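Proximal thread matrix protein 1 (Mytilus galloprovincialis, PDB 4CN9) is a matrix protein of the mussel byssus that binds collagen and carries zinc in a MIDAS motif. Local coordinates at residues 252-257 against 359-364; 106-111 against 139-144; 270-275 against 421-426. One frame throughout, in Å; residues are numbered along the deposited sequence.

Contact 1 (252-257 against 359-364); sequences HADIAF and EEVQKV
D254 is joined to Q362 and V364 by backbone bonds, the ladder of two neighbouring parallel strands. Their axes approach to 4.7 Å, and the strands run nearly in the same direction, 9° apart. The N of D254 reaches the O of Q362 at 2.8 Å, and the O of D254 takes the N of V364 at 3.0 Å, so that D254 brackets K363. A256 N then closes on V364 O at 2.9 Å.

Packing is tightest on the face shared by A253, I255, Q362 and V364. With CG1 of I255 beside the backbone N (chi1 -49°) and the chain bent again at chi2 (-73°), its CD1 turns in against V364, meeting CB at 3.5 Å, closer than usual for two carbons; the two side chains lie side by side and point the same way.

The beginning of the pair is looser. H252 O and Q362 N stand 3.5 Å apart and form no rung of the ladder; a water lies between them, although its position so near H252 O is doubtful. Here H252 is exposed, and its CB merely rests on CG2 of V361.

On the other face, D254 OD1 forms a salt bridge with R358 and accepts a hydrogen bond from Q296 NE2. Strand 253-260 is central in the von Willebrand factor A sheet, between strands 362-369 and 295-302, while F257 packs against helix 272-285.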
loop_
_atom_site.group_PDB
_atom_site.type_symbol
_atom_site.label_atom_id
_atom_site.label_comp_id
_atom_site.label_asym_id
_atom_site.label_seq_id
_atom_site.Cartn_x
_atom_site.Cartn_y
_atom_site.Cartn_z
ATOM N N HIS A 252 8.120 0.007 -17.336
ATOM C CA HIS A 252 8.958 -1.162 -17.166
ATOM C C HIS A 252 8.502 -1.867 -15.886
ATOM O O HIS A 252 8.462 -1.265 -14.802
ATOM C CB HIS A 252 10.437 -0.772 -17.095
ATOM C CG HIS A 252 10.978 -0.219 -18.377
ATOM N ND1 HIS A 252 11.852 -0.920 -19.179
ATOM C CD2 HIS A 252 10.765 0.966 -18.997
ATOM C CE1 HIS A 252 12.156 -0.192 -20.238
ATOM N NE2 HIS A 252 11.510 0.956 -20.152
ATOM N N ALA A 253 8.121 -3.132 -16.019
ATOM C CA ALA A 253 7.727 -3.934 -14.865
ATOM C C ALA A 253 8.093 -5.410 -15.050
ATOM O O ALA A 253 8.178 -5.909 -16.180
ATOM C CB ALA A 253 6.250 -3.786 -14.599
ATOM N N ASP A 254 8.330 -6.086 -13.927
ATOM C CA ASP A 254 8.580 -7.536 -13.905
ATOM C C ASP A 254 7.436 -8.169 -13.121
ATOM O O ASP A 254 7.283 -7.903 -11.923
ATOM C CB ASP A 254 9.897 -7.876 -13.214
ATOM C CG ASP A 254 11.132 -7.529 -14.049
ATOM O OD1 ASP A 254 11.075 -7.485 -15.309
ATOM O OD2 ASP A 254 12.180 -7.316 -13.408
ATOM N N ILE A 255 6.632 -8.983 -13.799
ATOM C CA ILE A 255 5.389 -9.496 -13.236
ATOM C C ILE A 255 5.402 -11.010 -13.144
ATOM O O ILE A 255 5.510 -11.700 -14.163
ATOM C CB ILE A 255 4.168 -9.154 -14.121
ATOM C CG1 ILE A 255 4.143 -7.675 -14.515
ATOM C CG2 ILE A 255 2.868 -9.535 -13.414
ATOM C CD1 ILE A 255 3.775 -6.770 -13.419
ATOM N N ALA A 256 5.236 -11.531 -11.938
ATOM C CA ALA A 256 5.162 -12.974 -11.759
ATOM C C ALA A 256 3.770 -13.450 -11.365
ATOM O O ALA A 256 3.214 -13.015 -10.347
ATOM C CB ALA A 256 6.202 -13.426 -10.740
ATOM N N PHE A 257 3.205 -14.344 -12.182
ATOM C CA PHE A 257 1.998 -15.066 -11.796
ATOM C C PHE A 257 2.419 -16.245 -10.943
ATOM O O PHE A 257 3.234 -17.058 -11.360
ATOM C CB PHE A 257 1.247 -15.606 -13.008
ATOM C CG PHE A 257 0.660 -14.540 -13.883
ATOM C CD1 PHE A 257 -0.426 -13.812 -13.458
ATOM C CD2 PHE A 257 1.190 -14.293 -15.136
ATOM C CE1 PHE A 257 -0.971 -12.829 -14.272
ATOM C CE2 PHE A 257 0.647 -13.320 -15.963
ATOM C CZ PHE A 257 -0.433 -12.586 -15.527
ATOM N N GLU A 359 16.752 -4.324 -12.882
ATOM C CA GLU A 359 16.946 -3.368 -11.795
ATOM C C GLU A 359 16.309 -2.018 -12.088
ATOM O O GLU A 359 16.410 -1.515 -13.209
ATOM C CB GLU A 359 18.439 -3.173 -11.537
ATOM C CG GLU A 359 19.123 -4.369 -10.900
ATOM C CD GLU A 359 20.551 -4.065 -10.519
ATOM O OE1 GLU A 359 20.774 -3.578 -9.390
ATOM O OE2 GLU A 359 21.449 -4.301 -11.355
ATOM N N GLU A 360 15.668 -1.445 -11.068
ATOM C CA GLU A 360 14.998 -0.141 -11.155
ATOM C C GLU A 360 13.544 -0.288 -11.624
ATOM O O GLU A 360 12.808 0.694 -11.742
ATOM C CB GLU A 360 15.745 0.792 -12.110
ATOM C CG GLU A 360 15.124 0.855 -13.506
ATOM C CD GLU A 360 16.153 0.953 -14.613
ATOM O OE1 GLU A 360 17.367 0.864 -14.317
ATOM O OE2 GLU A 360 15.739 1.109 -15.785
ATOM N N VAL A 361 13.142 -1.526 -11.883
ATOM C CA VAL A 361 11.844 -1.817 -12.472
ATOM C C VAL A 361 10.853 -2.224 -11.373
ATOM O O VAL A 361 11.237 -2.841 -10.387
ATOM C CB VAL A 361 12.006 -2.954 -13.509
ATOM C CG1 VAL A 361 10.681 -3.505 -13.938
ATOM C CG2 VAL A 361 12.819 -2.458 -14.711
ATOM N N GLN A 362 9.587 -1.858 -11.539
ATOM C CA GLN A 362 8.534 -2.299 -10.635
ATOM C C GLN A 362 8.387 -3.823 -10.640
ATOM O O GLN A 362 8.301 -4.427 -11.702
ATOM C CB GLN A 362 7.197 -1.723 -11.058
ATOM C CG GLN A 362 6.085 -2.095 -10.108
ATOM C CD GLN A 362 6.341 -1.555 -8.714
ATOM O OE1 GLN A 362 6.568 -0.357 -8.537
ATOM N NE2 GLN A 362 6.326 -2.437 -7.721
ATOM N N LYS A 363 8.327 -4.424 -9.460
ATOM C CA LYS A 363 8.134 -5.872 -9.339
ATOM C C LYS A 363 6.753 -6.128 -8.765
ATOM O O LYS A 363 6.335 -5.450 -7.823
ATOM C CB LYS A 363 9.207 -6.494 -8.441
ATOM C CG LYS A 363 10.631 -6.376 -9.000
ATOM C CD LYS A 363 11.678 -6.939 -8.052
ATOM C CE LYS A 363 11.747 -6.156 -6.745
ATOM N NZ LYS A 363 12.249 -4.764 -6.933
ATOM N N VAL A 364 6.052 -7.103 -9.345
ATOM C CA VAL A 364 4.693 -7.436 -8.950
ATOM C C VAL A 364 4.518 -8.961 -8.915
ATOM O O VAL A 364 5.004 -9.675 -9.786
ATOM C CB VAL A 364 3.632 -6.860 -9.948
ATOM C CG1 VAL A 364 2.218 -7.124 -9.445
ATOM C CG2 VAL A 364 3.842 -5.355 -10.166
HETATM O O HOH W 1 9.267 0.604 -13.445
#

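Contact 2 (106-111 against 139-144); sequences FSQGVK and QTEIGT
S107 and E141 join two loops at the metal-ion-dependent adhesion site (MIDAS) of the first von Willebrand factor A domain. S63, S65 and D174 bind its zinc, and T140, at the place of the family's MIDAS threonine, brings its side chain to about 4 Å from the metal. S107 OG is held by D62, beside S63. The backbone N of E141 donates to S107 O at 2.9 Å, in the carbonyl plane and on a lone pair, though the bond is bent to 136°.

E141, the N-cap residue of helix 142-153, shows how one side chain can tie such loops together. Its CB and CG pass along S107 O, CG coming to 3.3 Å. Beyond CG the chain is extended (chi2 176°), which carries CD out to the turn at G109. There OE2 accepts G109 N at 2.9 Å, but the N-H arrives from above the carboxylate plane, 64° out of it. A water, modelled rather close to OE2, links it with Q108 NE2. OE1 points the other way and receives T144 OG1 at 2.8 Å on its anti lone pair; that hydroxyl also meets A181 N. Both oxygens of this buried carboxylate are therefore engaged, and the nearby start of the helix would be expected to favour its negative charge.

Beside these polar bonds the F106 ring lies obliquely against 140-142, where loop becomes helix. Its CD2 comes to 3.6 Å from E141 O, while CE2 touches I142 CG1 at 3.7 Å and T140 CG2; L171 and T173 of strand 166-173 touch the same ring. At the start of strand 110-112, V110 and T144 slide past each other in opposite directions, with V110 CG2 3.8 Å from T144 CG2.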
loop_
_atom_site.group_PDB
_atom_site.type_symbol
_atom_site.label_atom_id
_atom_site.label_comp_id
_atom_site.label_asym_id
_atom_site.label_seq_id
_atom_site.Cartn_x
_atom_site.Cartn_y
_atom_site.Cartn_z
ATOM N N PHE A 106 -7.209 14.955 16.328
ATOM C CA PHE A 106 -8.290 13.997 16.526
ATOM C C PHE A 106 -8.084 13.192 17.804
ATOM O O PHE A 106 -6.950 12.814 18.149
ATOM C CB PHE A 106 -8.406 13.045 15.319
ATOM C CG PHE A 106 -7.424 11.895 15.360
ATOM C CD1 PHE A 106 -6.134 12.043 14.861
ATOM C CD2 PHE A 106 -7.789 10.683 15.924
ATOM C CE1 PHE A 106 -5.219 10.992 14.927
ATOM C CE2 PHE A 106 -6.883 9.626 16.000
ATOM C CZ PHE A 106 -5.603 9.778 15.499
ATOM N N SER A 107 -9.189 12.966 18.518
ATOM C CA SER A 107 -9.258 12.000 19.610
ATOM C C SER A 107 -10.742 11.794 19.910
ATOM O O SER A 107 -11.388 10.901 19.340
ATOM C CB SER A 107 -8.462 12.428 20.868
ATOM O OG SER A 107 -8.705 13.761 21.287
ATOM N N GLN A 108 -11.282 12.632 20.783
ATOM C CA GLN A 108 -12.719 12.771 20.895
ATOM C C GLN A 108 -13.118 13.896 19.924
ATOM O O GLN A 108 -12.812 15.084 20.120
ATOM C CB GLN A 108 -13.130 13.057 22.347
ATOM C CG GLN A 108 -14.639 13.078 22.568
ATOM C CD GLN A 108 -15.250 14.407 22.179
ATOM O OE1 GLN A 108 -14.920 15.446 22.757
ATOM N NE2 GLN A 108 -16.124 14.388 21.174
ATOM N N GLY A 109 -13.754 13.500 18.833
ATOM C CA GLY A 109 -13.971 14.409 17.724
ATOM C C GLY A 109 -12.689 14.892 17.051
ATOM O O GLY A 109 -11.566 14.461 17.349
ATOM N N VAL A 110 -12.869 15.842 16.147
ATOM C CA VAL A 110 -11.800 16.313 15.309
ATOM C C VAL A 110 -11.802 17.824 15.303
ATOM O O VAL A 110 -12.855 18.434 15.195
ATOM C CB VAL A 110 -12.004 15.804 13.862
ATOM C CG1 VAL A 110 -10.913 16.290 12.972
ATOM C CG2 VAL A 110 -12.083 14.276 13.845
ATOM N N LYS A 111 -10.627 18.420 15.410
ATOM C CA LYS A 111 -10.474 19.876 15.288
ATOM C C LYS A 111 -9.414 20.183 14.227
ATOM O O LYS A 111 -8.306 19.670 14.304
ATOM C CB LYS A 111 -10.032 20.463 16.624
ATOM C CG LYS A 111 -9.801 21.955 16.586
ATOM C CD LYS A 111 -9.124 22.496 17.835
ATOM C CE LYS A 111 -8.766 23.983 17.621
ATOM N NZ LYS A 111 -8.146 24.615 18.818
ATOM N N GLN A 139 -11.200 9.561 24.023
ATOM C CA GLN A 139 -11.485 8.550 23.016
ATOM C C GLN A 139 -10.469 8.705 21.885
ATOM O O GLN A 139 -9.823 9.742 21.774
ATOM C CB GLN A 139 -12.864 8.763 22.388
ATOM C CG GLN A 139 -14.042 8.742 23.323
ATOM C CD GLN A 139 -15.355 8.898 22.575
ATOM O OE1 GLN A 139 -15.381 9.371 21.433
ATOM N NE2 GLN A 139 -16.456 8.494 23.209
ATOM N N THR A 140 -10.379 7.704 21.014
ATOM C CA THR A 140 -9.523 7.792 19.823
ATOM C C THR A 140 -10.315 7.434 18.560
ATOM O O THR A 140 -10.512 6.260 18.248
ATOM C CB THR A 140 -8.295 6.866 19.960
ATOM O OG1 THR A 140 -7.563 7.219 21.135
ATOM C CG2 THR A 140 -7.366 6.972 18.744
ATOM N N GLU A 141 -10.776 8.448 17.834
ATOM C CA GLU A 141 -11.620 8.222 16.664
ATOM C C GLU A 141 -10.824 8.385 15.376
ATOM O O GLU A 141 -10.934 9.406 14.692
ATOM C CB GLU A 141 -12.798 9.197 16.646
ATOM C CG GLU A 141 -13.713 9.138 17.844
ATOM C CD GLU A 141 -14.802 10.219 17.779
ATOM O OE1 GLU A 141 -15.406 10.401 16.705
ATOM O OE2 GLU A 141 -15.042 10.902 18.789
ATOM N N ILE A 142 -10.047 7.364 15.036
ATOM C CA ILE A 142 -9.219 7.405 13.846
ATOM C C ILE A 142 -10.098 7.561 12.598
ATOM O O ILE A 142 -9.791 8.337 11.690
ATOM C CB ILE A 142 -8.337 6.131 13.743
ATOM C CG1 ILE A 142 -7.340 6.093 14.916
ATOM C CG2 ILE A 142 -7.634 6.074 12.392
ATOM C CD1 ILE A 142 -6.301 4.953 14.860
ATOM N N GLY A 143 -11.188 6.809 12.543
ATOM C CA GLY A 143 -12.052 6.842 11.379
ATOM C C GLY A 143 -12.727 8.188 11.199
ATOM O O GLY A 143 -12.872 8.657 10.070
ATOM N N THR A 144 -13.149 8.807 12.301
ATOM C CA THR A 144 -13.770 10.130 12.229
ATOM C C THR A 144 -12.760 11.127 11.695
ATOM O O THR A 144 -13.100 11.992 10.893
ATOM C CB THR A 144 -14.319 10.592 13.584
ATOM O OG1 THR A 144 -15.224 9.602 14.076
ATOM C CG2 THR A 144 -15.058 11.921 13.464
HETATM O O HOH W 2 -17.032 12.027 19.832
#

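Contact 3 (270-275 against 421-426); sequences PNNYQL and SSFDKL
The backbones of N272 and F423 bring their CA atoms to 5.7 Å, where the N-terminal part of helix 272-285, which follows the first strand of the second von Willebrand factor A domain, meets the loop after edge strand 417-420. CB of N272 sits 3.9 Å from the centroid of the F423 ring and 23° off the normal, a CH-pi contact over one face. CG of N272, placed beside its own backbone N (chi1 -76°), lets the amide slope across the rim at 26° to the ring plane, with CG 3.3 Å from F423 CD1. The amide ND2 is bonded to I265 O, whereas OD1 accepts a bond from a water (2.7 Å) that itself accepts one from F423 N. Farther along, CD1 of L275 reaches F423 CB at 3.9 Å and D424 OD1 at 3.7 Å. The F423 side chain also touches M276, I265 and V398, joining helix, loop and sheet. With an alanine at F423, N272 CB would probably lose its aromatic face, and a gap is likely to open beside M276 and V398. No direct hydrogen bond crosses between the segments; apolar contact of N272 and L275 with F423, helped by one bridging water, holds them together.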
loop_
_atom_site.group_PDB
_atom_site.type_symbol
_atom_site.label_atom_id
_atom_site.label_comp_id
_atom_site.label_asym_id
_atom_site.label_seq_id
_atom_site.Cartn_x
_atom_site.Cartn_y
_atom_site.Cartn_z
ATOM N N PRO A 270 -14.591 -28.917 -15.049
ATOM C CA PRO A 270 -13.366 -29.164 -15.824
ATOM C C PRO A 270 -12.893 -27.963 -16.651
ATOM O O PRO A 270 -11.838 -28.050 -17.277
ATOM C CB PRO A 270 -13.756 -30.338 -16.724
ATOM C CG PRO A 270 -15.235 -30.197 -16.908
ATOM C CD PRO A 270 -15.776 -29.566 -15.645
ATOM N N ASN A 271 -13.663 -26.872 -16.651
ATOM C CA ASN A 271 -13.250 -25.624 -17.287
ATOM C C ASN A 271 -12.387 -24.721 -16.409
ATOM O O ASN A 271 -11.832 -23.756 -16.907
ATOM C CB ASN A 271 -14.461 -24.762 -17.665
ATOM C CG ASN A 271 -15.384 -25.433 -18.644
ATOM O OD1 ASN A 271 -15.106 -25.479 -19.848
ATOM N ND2 ASN A 271 -16.524 -25.926 -18.140
ATOM N N ASN A 272 -12.308 -24.999 -15.114
ATOM C CA ASN A 272 -11.771 -24.004 -14.181
ATOM C C ASN A 272 -10.346 -23.591 -14.527
ATOM O O ASN A 272 -10.015 -22.403 -14.555
ATOM C CB ASN A 272 -11.843 -24.512 -12.741
ATOM C CG ASN A 272 -13.252 -24.440 -12.166
ATOM O OD1 ASN A 272 -14.110 -23.747 -12.702
ATOM N ND2 ASN A 272 -13.483 -25.138 -11.066
ATOM N N TYR A 273 -9.511 -24.579 -14.802
ATOM C CA TYR A 273 -8.095 -24.334 -14.996
ATOM C C TYR A 273 -7.891 -23.488 -16.246
ATOM O O TYR A 273 -7.082 -22.565 -16.251
ATOM C CB TYR A 273 -7.366 -25.667 -15.095
ATOM C CG TYR A 273 -5.872 -25.587 -14.935
ATOM C CD1 TYR A 273 -5.294 -25.107 -13.766
ATOM C CD2 TYR A 273 -5.039 -26.004 -15.956
ATOM C CE1 TYR A 273 -3.907 -25.049 -13.631
ATOM C CE2 TYR A 273 -3.682 -25.961 -15.831
ATOM C CZ TYR A 273 -3.117 -25.479 -14.676
ATOM O OH TYR A 273 -1.747 -25.439 -14.598
ATOM N N GLN A 274 -8.642 -23.773 -17.308
ATOM C CA GLN A 274 -8.539 -22.940 -18.505
ATOM C C GLN A 274 -9.079 -21.531 -18.275
ATOM O O GLN A 274 -8.586 -20.568 -18.861
ATOM C CB GLN A 274 -9.266 -23.573 -19.691
ATOM C CG GLN A 274 -9.013 -22.832 -21.000
ATOM C CD GLN A 274 -7.549 -22.863 -21.391
ATOM O OE1 GLN A 274 -6.885 -23.894 -21.259
ATOM N NE2 GLN A 274 -7.029 -21.730 -21.849
ATOM N N LEU A 275 -10.117 -21.408 -17.453
ATOM C CA LEU A 275 -10.660 -20.091 -17.136
ATOM C C LEU A 275 -9.588 -19.247 -16.426
ATOM O O LEU A 275 -9.411 -18.057 -16.707
ATOM C CB LEU A 275 -11.927 -20.213 -16.288
ATOM C CG LEU A 275 -13.203 -20.655 -17.023
ATOM C CD1 LEU A 275 -14.318 -20.928 -16.033
ATOM C CD2 LEU A 275 -13.641 -19.614 -18.049
ATOM N N SER A 421 -16.578 -16.342 -6.166
ATOM C CA SER A 421 -17.149 -17.645 -5.854
ATOM C C SER A 421 -16.782 -18.695 -6.900
ATOM O O SER A 421 -16.793 -19.888 -6.619
ATOM C CB SER A 421 -18.674 -17.533 -5.780
ATOM O OG SER A 421 -19.164 -17.077 -7.021
ATOM N N SER A 422 -16.479 -18.261 -8.115
ATOM C CA SER A 422 -16.169 -19.202 -9.178
ATOM C C SER A 422 -15.178 -18.621 -10.153
ATOM O O SER A 422 -14.989 -17.403 -10.233
ATOM C CB SER A 422 -17.429 -19.598 -9.955
ATOM O OG SER A 422 -17.824 -18.565 -10.828
ATOM N N PHE A 423 -14.579 -19.518 -10.918
ATOM C CA PHE A 423 -13.617 -19.149 -11.941
ATOM C C PHE A 423 -14.272 -18.362 -13.079
ATOM O O PHE A 423 -13.630 -17.527 -13.700
ATOM C CB PHE A 423 -12.912 -20.405 -12.441
ATOM C CG PHE A 423 -11.922 -20.969 -11.446
ATOM C CD1 PHE A 423 -12.333 -21.832 -10.449
ATOM C CD2 PHE A 423 -10.579 -20.609 -11.505
ATOM C CE1 PHE A 423 -11.422 -22.337 -9.529
ATOM C CE2 PHE A 423 -9.669 -21.098 -10.595
ATOM C CZ PHE A 423 -10.085 -21.970 -9.611
ATOM N N ASP A 424 -15.560 -18.605 -13.324
ATOM C CA ASP A 424 -16.291 -17.860 -14.336
ATOM C C ASP A 424 -16.380 -16.380 -13.956
ATOM O O ASP A 424 -16.503 -15.517 -14.824
ATOM C CB ASP A 424 -17.714 -18.415 -14.485
ATOM C CG ASP A 424 -17.738 -19.839 -15.023
ATOM O OD1 ASP A 424 -17.534 -20.798 -14.240
ATOM O OD2 ASP A 424 -17.988 -19.994 -16.227
ATOM N N LYS A 425 -16.334 -16.084 -12.659
ATOM C CA LYS A 425 -16.482 -14.703 -12.203
ATOM C C LYS A 425 -15.152 -13.960 -12.070
ATOM O O LYS A 425 -15.125 -12.836 -11.582
ATOM C CB LYS A 425 -17.282 -14.655 -10.897
ATOM C CG LYS A 425 -18.635 -15.375 -11.003
ATOM C CD LYS A 425 -19.765 -14.694 -10.231
ATOM C CE LYS A 425 -19.417 -14.490 -8.763
ATOM N NZ LYS A 425 -20.618 -14.191 -7.913
ATOM N N LEU A 426 -14.056 -14.562 -12.532
ATOM C CA LEU A 426 -12.773 -13.857 -12.549
ATOM C C LEU A 426 -12.864 -12.588 -13.387
ATOM O O LEU A 426 -12.194 -11.608 -13.096
ATOM C CB LEU A 426 -11.625 -14.750 -13.031
ATOM C CG LEU A 426 -11.010 -15.676 -11.983
ATOM C CD1 LEU A 426 -10.052 -16.657 -12.631
ATOM C CD2 LEU A 426 -10.297 -14.881 -10.882
HETATM O O HOH W 3 -15.819 -22.366 -11.179
#

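Overall arrangement
Contacts 1 and 3 belong to the second von Willebrand factor A domain and contact 2 to the first. In the second domain the segments alternate along the chain, and strand 253-260 leads into helix 272-285; the centres lie 26 Å apart and the nearest atoms about 10 Å apart. Contact 2 closes before either begins, its centre about 39 Å from that of contact 1 and about 44 Å from that of contact 3. It alone adjoins the MIDAS zinc; the others lie away from the zinc sites. Contact 1 faces the connection between domains, where Q362 and E360 bond to C441 and K442 of strand 439-447, whose small antiparallel sheet also includes strands 48-49 and 243-247.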